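Local coordinates for abhydrolase domain-containing protein (Exiguobacterium antarcticum, PDB 5H3H) that is an esterase of the alpha/beta hydrolase fold, probably cleaving carboxylic esters through a Ser-His-Asp triad, and probably also acts as a perhydrolase, at residues E244-G247 against D253-E256; F37-N42 against Q174-N179. All blocks are in the same frame, centred on the assembly; numbering follows the deposited sequence.

Contact 1 and contact 2 have their centres 14 Å apart and meet at Arg255, whose CD packs against CB of Tyr39 at 3.6 Å. Contact 1 (244-247 with 253-256) is a polar, largely buried clasp within one short piece of chain. Contact 2 (37-42 with 174-179) is an aromatic, surface meeting of two helices far apart in sequence. Each stands back from the bound ethaneperoxoic acid: Gly247 in contact 1 lies about 11 Å from the ligand, and the Trp176 side chain in contact 2 about 12 Å. Gly247 directly precedes His248, a pocket residue and the likely triad histidine.

Contact 1: E244-G247 against D253-E256; sequences EESG and DERE
Glu254 reaches across to Ser246 and Glu245 with a single oxygen, OE1, which accepts two hydrogen bonds. Ser246 OG donates to Glu254 OE1 at 2.7 Å, on the anti side and a little out of the carboxylate plane. The other donor, Glu245 N, lies 2.8 Å from Glu254 OE1 and comes from well above that plane, on the opposite face. This bond is bent, with an N-H...O angle of 144°. Gripped from both faces, the carboxylate of Glu254 is probably held firmly in its rotation.

The third bond is straighter: Gly247 N points to Asp253 OD2 at 2.8 Å and 163°, again on the anti side. With CG anti to its carbonyl carbon (chi1 -80°), Asp253 directs its carboxylate to the Gly247 amide, while its CB rests 3.5 Å from Ser246 OG. Asp253 OD2 also accepts from Ala166 N, and OD1 bonds His169 NE2, so this carboxylate is shared with a neighbouring loop.

Charge enters less comfortably. The carboxylates of Glu245 and Glu254 stack almost parallel, with Glu245 OE1 4.4 Å from Glu254 OE2, a like-charge approach that the two donors on OE1 and a long, weak ion pair to Lys257 would probably ease.

Together these bonds tie the loop leaving edge strand 239-243 to the junction between helices 250-253 and 255-267, where Glu254 is the N-cap residue. The chain closes on itself round the segment that carries His248, the likely triad histidine.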
ATOM      1  N   GLU B 244     -30.780 -14.255   1.236  1.00 26.54           N
ATOM      2  CA  GLU B 244     -32.154 -13.906   0.814  1.00 33.14           C
ATOM      3  C   GLU B 244     -33.038 -13.640   1.987  1.00 32.60           C
ATOM      4  O   GLU B 244     -34.018 -12.892   1.883  1.00 33.09           O
ATOM      5  CB  GLU B 244     -32.819 -15.039  -0.015  1.00 37.04           C
ATOM      6  CG  GLU B 244     -31.992 -15.542  -1.210  1.00 42.91           C
ATOM      7  CD  GLU B 244     -32.081 -14.661  -2.459  1.00 47.29           C
ATOM      8  OE1 GLU B 244     -32.496 -13.453  -2.411  1.00 45.92           O
ATOM      9  OE2 GLU B 244     -31.722 -15.208  -3.521  1.00 52.26           O
ATOM     10  N   GLU B 245     -32.713 -14.272   3.111  1.00 30.74           N
ATOM     11  CA  GLU B 245     -33.573 -14.284   4.244  1.00 32.37           C
ATOM     12  C   GLU B 245     -33.015 -13.383   5.374  1.00 32.94           C
ATOM     13  O   GLU B 245     -33.551 -13.389   6.477  1.00 28.06           O
ATOM     14  CB  GLU B 245     -33.760 -15.753   4.714  1.00 37.81           C
ATOM     15  CG  GLU B 245     -34.336 -16.716   3.661  1.00 36.58           C
ATOM     16  CD  GLU B 245     -34.153 -18.202   3.983  1.00 46.36           C
ATOM     17  OE1 GLU B 245     -34.110 -18.574   5.179  1.00 48.45           O
ATOM     18  OE2 GLU B 245     -34.100 -19.044   3.034  1.00 47.24           O
ATOM     19  N   SER B 246     -32.021 -12.537   5.083  1.00 28.60           N
ATOM     20  CA  SER B 246     -31.311 -11.814   6.123  1.00 27.93           C
ATOM     21  C   SER B 246     -31.386 -10.333   5.963  1.00 25.18           C
ATOM     22  O   SER B 246     -31.362  -9.816   4.856  1.00 23.41           O
ATOM     23  CB  SER B 246     -29.813 -12.186   6.127  1.00 26.08           C
ATOM     24  OG  SER B 246     -29.674 -13.564   6.364  1.00 30.70           O
ATOM     25  N   GLY B 247     -31.414  -9.670   7.099  1.00 22.01           N
ATOM     26  CA  GLY B 247     -31.172  -8.275   7.191  1.00 21.74           C
ATOM     27  C   GLY B 247     -29.669  -8.060   7.345  1.00 22.82           C
ATOM     28  O   GLY B 247     -28.810  -8.811   6.815  1.00 22.58           O
ATOM     29  N   ASP B 253     -29.499 -14.103  11.443  1.00 25.57           N
ATOM     30  CA  ASP B 253     -30.666 -14.333  10.579  1.00 26.94           C
ATOM     31  C   ASP B 253     -30.511 -15.660   9.769  1.00 25.83           C
ATOM     32  O   ASP B 253     -31.492 -16.405   9.650  1.00 27.37           O
ATOM     33  CB  ASP B 253     -30.914 -13.158   9.587  1.00 26.81           C
ATOM     34  CG  ASP B 253     -31.625 -11.946  10.202  1.00 29.33           C
ATOM     35  OD1 ASP B 253     -32.330 -12.046  11.218  1.00 31.18           O
ATOM     36  OD2 ASP B 253     -31.537 -10.863   9.601  1.00 28.69           O
ATOM     37  N   GLU B 254     -29.299 -15.936   9.256  1.00 25.32           N
ATOM     38  CA  GLU B 254     -28.951 -17.163   8.501  1.00 26.51           C
ATOM     39  C   GLU B 254     -27.636 -17.700   9.020  1.00 25.43           C
ATOM     40  O   GLU B 254     -26.683 -17.911   8.296  1.00 25.55           O
ATOM     41  CB  GLU B 254     -28.879 -16.933   6.961  1.00 28.92           C
ATOM     42  CG  GLU B 254     -30.265 -16.763   6.272  1.00 30.70           C
ATOM     43  CD  GLU B 254     -30.232 -16.449   4.745  1.00 29.74           C
ATOM     44  OE1 GLU B 254     -30.388 -15.238   4.344  1.00 30.53           O
ATOM     45  OE2 GLU B 254     -30.038 -17.393   3.940  1.00 31.86           O
ATOM     46  N   ARG B 255     -27.629 -17.930  10.318  1.00 25.90           N
ATOM     47  CA  ARG B 255     -26.461 -18.363  11.010  1.00 28.50           C
ATOM     48  C   ARG B 255     -25.680 -19.463  10.306  1.00 24.86           C
ATOM     49  O   ARG B 255     -24.481 -19.326  10.067  1.00 25.24           O
ATOM     50  CB  ARG B 255     -26.802 -18.819  12.426  1.00 30.80           C
ATOM     51  CG  ARG B 255     -25.509 -18.926  13.247  1.00 34.81           C
ATOM     52  CD  ARG B 255     -25.340 -20.075  14.212  1.00 39.67           C
ATOM     53  NE  ARG B 255     -25.786 -21.373  13.703  1.00 41.88           N
ATOM     54  CZ  ARG B 255     -26.999 -21.840  13.916  1.00 38.32           C
ATOM     55  NH1 ARG B 255     -27.880 -21.098  14.580  1.00 40.51           N
ATOM     56  NH2 ARG B 255     -27.356 -23.013  13.414  1.00 37.13           N
ATOM     57  N   GLU B 256     -26.352 -20.577  10.043  1.00 26.61           N
ATOM     58  CA  GLU B 256     -25.723 -21.733   9.424  1.00 28.03           C
ATOM     59  C   GLU B 256     -25.147 -21.460   8.044  1.00 26.42           C
ATOM     60  O   GLU B 256     -23.960 -21.816   7.760  1.00 27.10           O
ATOM     61  CB  GLU B 256     -26.722 -22.889   9.373  1.00 32.54           C
ATOM     62  CG  GLU B 256     -26.063 -24.255   9.338  1.00 40.65           C
ATOM     63  CD  GLU B 256     -25.750 -24.787  10.725  1.00 50.99           C
ATOM     64  OE1 GLU B 256     -25.524 -23.975  11.654  1.00 59.20           O
ATOM     65  OE2 GLU B 256     -25.719 -26.028  10.899  1.00 61.00           O
TER

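Contact 2: F37-N42 against Q174-N179; sequences FEYQKN and QQWFHN
Tyr39 turns the edge of its ring toward the face of the Trp176 six-membered ring, in an offset edge-to-face pair. The planes stand at 84° and the centroids are 6.0 Å apart, so the rings are nearly perpendicular but not tightly pressed together. The nearest atoms are Tyr39 CE2 and Trp176 CH2, at 4.2 Å.

Trp176 is carried out from its helix with CG anti to the backbone N (chi1 164°), which sends the indole toward helix 38-46 and brings the far end of the benzo ring to Tyr39. The tyrosine starts off less directly: its CB does not point at the other helix, but the end of the side chain comes nearer.

Glu38 supplies the second touch. Its chi1 of 94° departs from the usual staggered values, and beyond CG the chain is extended, running alongside the indole in the opposite direction. This lays OE1 of Glu38 3.8 Å from CZ2 of Trp176, with the carboxylate inclined to the indole. The approach is oblique, and NE1 of Trp176 stays 4.0 Å from OE1 of Glu38, too far for a hydrogen bond. Glu38 CG also lies over one face of the Tyr39 ring, offset toward its rim, 3.7 Å above the plane.

An alanine in place of Trp176 is likely to deprive the Tyr39 edge of its facing ring and the Glu38 carboxylate of the indole beside it.

Helix 171-182 is among those inserted between strands 114-120 and 211-217, consistent with an alpha/beta-hydrolase cap; the contact joins it to core helix 38-46, which follows strand 23-27. Phe37, at the N-cap, and Lys41 touch Tyr51 of strand 50-54, while Tyr39 and Gln40 touch helix 255-267. Phe177 packs edge-to-face with Phe165 and also meets Phe164 of the ligand pocket.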
ATOM      1  N   PHE B  37     -19.156 -12.306  16.765  1.00 18.38           N
ATOM      2  CA  PHE B  37     -18.809 -13.378  15.825  1.00 20.97           C
ATOM      3  C   PHE B  37     -18.802 -14.754  16.494  1.00 20.33           C
ATOM      4  O   PHE B  37     -18.348 -15.747  15.875  1.00 19.38           O
ATOM      5  CB  PHE B  37     -17.416 -13.122  15.221  1.00 19.25           C
ATOM      6  CG  PHE B  37     -17.340 -11.924  14.328  1.00 19.00           C
ATOM      7  CD1 PHE B  37     -18.117 -11.854  13.169  1.00 19.57           C
ATOM      8  CD2 PHE B  37     -16.495 -10.858  14.630  1.00 19.21           C
ATOM      9  CE1 PHE B  37     -18.034 -10.754  12.328  1.00 21.02           C
ATOM     10  CE2 PHE B  37     -16.416  -9.749  13.812  1.00 19.65           C
ATOM     11  CZ  PHE B  37     -17.184  -9.707  12.617  1.00 17.83           C
ATOM     12  N   GLU B  38     -19.267 -14.856  17.735  1.00 19.70           N
ATOM     13  CA  GLU B  38     -19.079 -16.103  18.481  1.00 22.76           C
ATOM     14  C   GLU B  38     -19.519 -17.394  17.756  1.00 22.21           C
ATOM     15  O   GLU B  38     -18.798 -18.377  17.818  1.00 20.46           O
ATOM     16  CB  GLU B  38     -19.676 -16.024  19.895  1.00 25.87           C
ATOM     17  CG  GLU B  38     -21.102 -16.532  20.104  1.00 24.75           C
ATOM     18  CD  GLU B  38     -21.524 -16.470  21.584  1.00 27.15           C
ATOM     19  OE1 GLU B  38     -20.962 -15.626  22.352  1.00 30.26           O
ATOM     20  OE2 GLU B  38     -22.363 -17.285  22.002  1.00 21.69           O
ATOM     21  N   TYR B  39     -20.706 -17.364  17.108  1.00 22.18           N
ATOM     22  CA  TYR B  39     -21.262 -18.515  16.363  1.00 20.93           C
ATOM     23  C   TYR B  39     -20.366 -18.967  15.185  1.00 22.33           C
ATOM     24  O   TYR B  39     -20.278 -20.155  14.892  1.00 24.30           O
ATOM     25  CB  TYR B  39     -22.742 -18.252  15.933  1.00 20.50           C
ATOM     26  CG  TYR B  39     -23.600 -18.069  17.143  1.00 18.01           C
ATOM     27  CD1 TYR B  39     -23.933 -19.158  17.928  1.00 18.93           C
ATOM     28  CD2 TYR B  39     -23.893 -16.778  17.633  1.00 18.41           C
ATOM     29  CE1 TYR B  39     -24.605 -18.999  19.134  1.00 20.69           C
ATOM     30  CE2 TYR B  39     -24.566 -16.617  18.824  1.00 18.98           C
ATOM     31  CZ  TYR B  39     -24.924 -17.737  19.576  1.00 19.16           C
ATOM     32  OH  TYR B  39     -25.599 -17.609  20.785  1.00 20.24           O
ATOM     33  N   GLN B  40     -19.701 -18.008  14.541  1.00 20.62           N
ATOM     34  CA  GLN B  40     -18.720 -18.268  13.505  1.00 23.70           C
ATOM     35  C   GLN B  40     -17.424 -18.750  14.090  1.00 22.45           C
ATOM     36  O   GLN B  40     -16.849 -19.700  13.625  1.00 23.68           O
ATOM     37  CB  GLN B  40     -18.469 -17.015  12.655  1.00 25.66           C
ATOM     38  CG  GLN B  40     -19.642 -16.698  11.739  1.00 23.10           C
ATOM     39  CD  GLN B  40     -20.843 -16.191  12.503  1.00 24.30           C
ATOM     40  OE1 GLN B  40     -20.730 -15.234  13.241  1.00 21.56           O
ATOM     41  NE2 GLN B  40     -21.990 -16.793  12.308  1.00 25.11           N
ATOM     42  N   LYS B  41     -16.975 -18.099  15.146  1.00 23.20           N
ATOM     43  CA  LYS B  41     -15.704 -18.458  15.791  1.00 22.38           C
ATOM     44  C   LYS B  41     -15.723 -19.919  16.221  1.00 21.29           C
ATOM     45  O   LYS B  41     -14.681 -20.598  16.094  1.00 21.31           O
ATOM     46  CB  LYS B  41     -15.443 -17.532  17.009  1.00 22.44           C
ATOM     47  CG  LYS B  41     -14.370 -17.995  17.969  1.00 22.88           C
ATOM     48  CD  LYS B  41     -14.450 -17.222  19.283  1.00 27.11           C
ATOM     49  CE  LYS B  41     -15.656 -17.641  20.113  1.00 30.52           C
ATOM     50  NZ  LYS B  41     -15.788 -16.893  21.392  1.00 28.02           N
ATOM     51  N   ASN B  42     -16.848 -20.382  16.754  1.00 19.54           N
ATOM     52  CA  ASN B  42     -16.951 -21.775  17.275  1.00 21.58           C
ATOM     53  C   ASN B  42     -16.618 -22.741  16.161  1.00 23.14           C
ATOM     54  O   ASN B  42     -15.826 -23.665  16.350  1.00 22.18           O
ATOM     55  CB  ASN B  42     -18.316 -22.140  17.797  1.00 22.22           C
ATOM     56  CG  ASN B  42     -18.718 -21.366  19.027  1.00 24.98           C
ATOM     57  OD1 ASN B  42     -17.875 -20.878  19.800  1.00 23.56           O
ATOM     58  ND2 ASN B  42     -20.031 -21.272  19.235  1.00 22.34           N
ATOM     59  N   GLN B 174     -31.360 -11.525  21.700  1.00 19.17           N
ATOM     60  CA  GLN B 174     -31.373 -10.086  21.488  1.00 20.06           C
ATOM     61  C   GLN B 174     -30.720  -9.333  22.627  1.00 18.31           C
ATOM     62  O   GLN B 174     -30.016  -8.376  22.365  1.00 17.14           O
ATOM     63  CB  GLN B 174     -32.766  -9.536  21.295  1.00 24.85           C
ATOM     64  CG  GLN B 174     -33.437  -9.884  19.987  1.00 30.85           C
ATOM     65  CD  GLN B 174     -34.841  -9.260  19.866  1.00 32.31           C
ATOM     66  OE1 GLN B 174     -35.011  -8.029  19.950  1.00 37.45           O
ATOM     67  NE2 GLN B 174     -35.844 -10.098  19.636  1.00 34.91           N
ATOM     68  N   GLN B 175     -30.948  -9.745  23.888  1.00 20.66           N
ATOM     69  CA  GLN B 175     -30.367  -9.042  25.014  1.00 21.31           C
ATOM     70  C   GLN B 175     -28.840  -9.184  25.035  1.00 19.15           C
ATOM     71  O   GLN B 175     -28.107  -8.246  25.380  1.00 16.88           O
ATOM     72  CB  GLN B 175     -30.942  -9.529  26.324  1.00 25.17           C
ATOM     73  CG  GLN B 175     -30.560  -8.700  27.559  1.00 26.18           C
ATOM     74  CD  GLN B 175     -31.166  -7.269  27.592  1.00 30.76           C
ATOM     75  OE1 GLN B 175     -32.284  -7.039  27.160  1.00 35.97           O
ATOM     76  NE2 GLN B 175     -30.389  -6.300  28.093  1.00 35.93           N
ATOM     77  N   TRP B 176     -28.377 -10.377  24.732  1.00 17.60           N
ATOM     78  CA  TRP B 176     -26.956 -10.599  24.567  1.00 17.05           C
ATOM     79  C   TRP B 176     -26.352  -9.586  23.586  1.00 17.33           C
ATOM     80  O   TRP B 176     -25.293  -9.015  23.845  1.00 17.55           O
ATOM     81  CB  TRP B 176     -26.677 -12.075  24.171  1.00 17.04           C
ATOM     82  CG  TRP B 176     -25.295 -12.289  23.625  1.00 18.54           C
ATOM     83  CD1 TRP B 176     -24.107 -12.362  24.346  1.00 19.30           C
ATOM     84  CD2 TRP B 176     -24.941 -12.403  22.272  1.00 16.75           C
ATOM     85  NE1 TRP B 176     -23.068 -12.478  23.501  1.00 17.99           N
ATOM     86  CE2 TRP B 176     -23.544 -12.555  22.219  1.00 17.54           C
ATOM     87  CE3 TRP B 176     -25.665 -12.375  21.078  1.00 16.82           C
ATOM     88  CZ2 TRP B 176     -22.838 -12.674  20.995  1.00 18.02           C
ATOM     89  CZ3 TRP B 176     -24.974 -12.543  19.855  1.00 17.78           C
ATOM     90  CH2 TRP B 176     -23.550 -12.659  19.840  1.00 18.31           C
ATOM     91  N   PHE B 177     -26.979  -9.447  22.430  1.00 17.17           N
ATOM     92  CA  PHE B 177     -26.457  -8.626  21.364  1.00 18.81           C
ATOM     93  C   PHE B 177     -26.500  -7.160  21.733  1.00 18.37           C
ATOM     94  O   PHE B 177     -25.522  -6.427  21.517  1.00 15.52           O
ATOM     95  CB  PHE B 177     -27.126  -8.929  20.021  1.00 22.32           C
ATOM     96  CG  PHE B 177     -26.519  -8.174  18.895  1.00 26.21           C
ATOM     97  CD1 PHE B 177     -25.271  -8.561  18.391  1.00 29.04           C
ATOM     98  CD2 PHE B 177     -27.136  -7.045  18.390  1.00 28.25           C
ATOM     99  CE1 PHE B 177     -24.659  -7.843  17.366  1.00 29.44           C
ATOM    100  CE2 PHE B 177     -26.546  -6.341  17.337  1.00 29.46           C
ATOM    101  CZ  PHE B 177     -25.301  -6.736  16.833  1.00 28.83           C
ATOM    102  N   HIS B 178     -27.624  -6.752  22.316  1.00 17.83           N
ATOM    103  CA  HIS B 178     -27.741  -5.420  22.911  1.00 18.47           C
ATOM    104  C   HIS B 178     -26.603  -5.076  23.904  1.00 18.25           C
ATOM    105  O   HIS B 178     -25.932  -4.034  23.784  1.00 17.70           O
ATOM    106  CB  HIS B 178     -29.081  -5.330  23.596  1.00 17.43           C
ATOM    107  CG  HIS B 178     -29.363  -3.985  24.169  1.00 18.29           C
ATOM    108  ND1 HIS B 178     -29.271  -3.715  25.506  1.00 20.43           N
ATOM    109  CD2 HIS B 178     -29.685  -2.815  23.577  1.00 18.01           C
ATOM    110  CE1 HIS B 178     -29.565  -2.449  25.725  1.00 18.24           C
ATOM    111  NE2 HIS B 178     -29.837  -1.889  24.571  1.00 20.97           N
ATOM    112  N   ASN B 179     -26.349  -5.985  24.858  1.00 19.14           N
ATOM    113  CA  ASN B 179     -25.336  -5.746  25.866  1.00 19.67           C
ATOM    114  C   ASN B 179     -23.904  -5.652  25.290  1.00 20.43           C
ATOM    115  O   ASN B 179     -23.091  -4.911  25.871  1.00 20.97           O
ATOM    116  CB  ASN B 179     -25.392  -6.784  26.971  1.00 20.81           C
ATOM    117  CG  ASN B 179     -26.592  -6.627  27.878  1.00 21.40           C
ATOM    118  OD1 ASN B 179     -27.297  -5.613  27.884  1.00 24.51           O
ATOM    119  ND2 ASN B 179     -26.822  -7.621  28.675  1.00 22.82           N
TER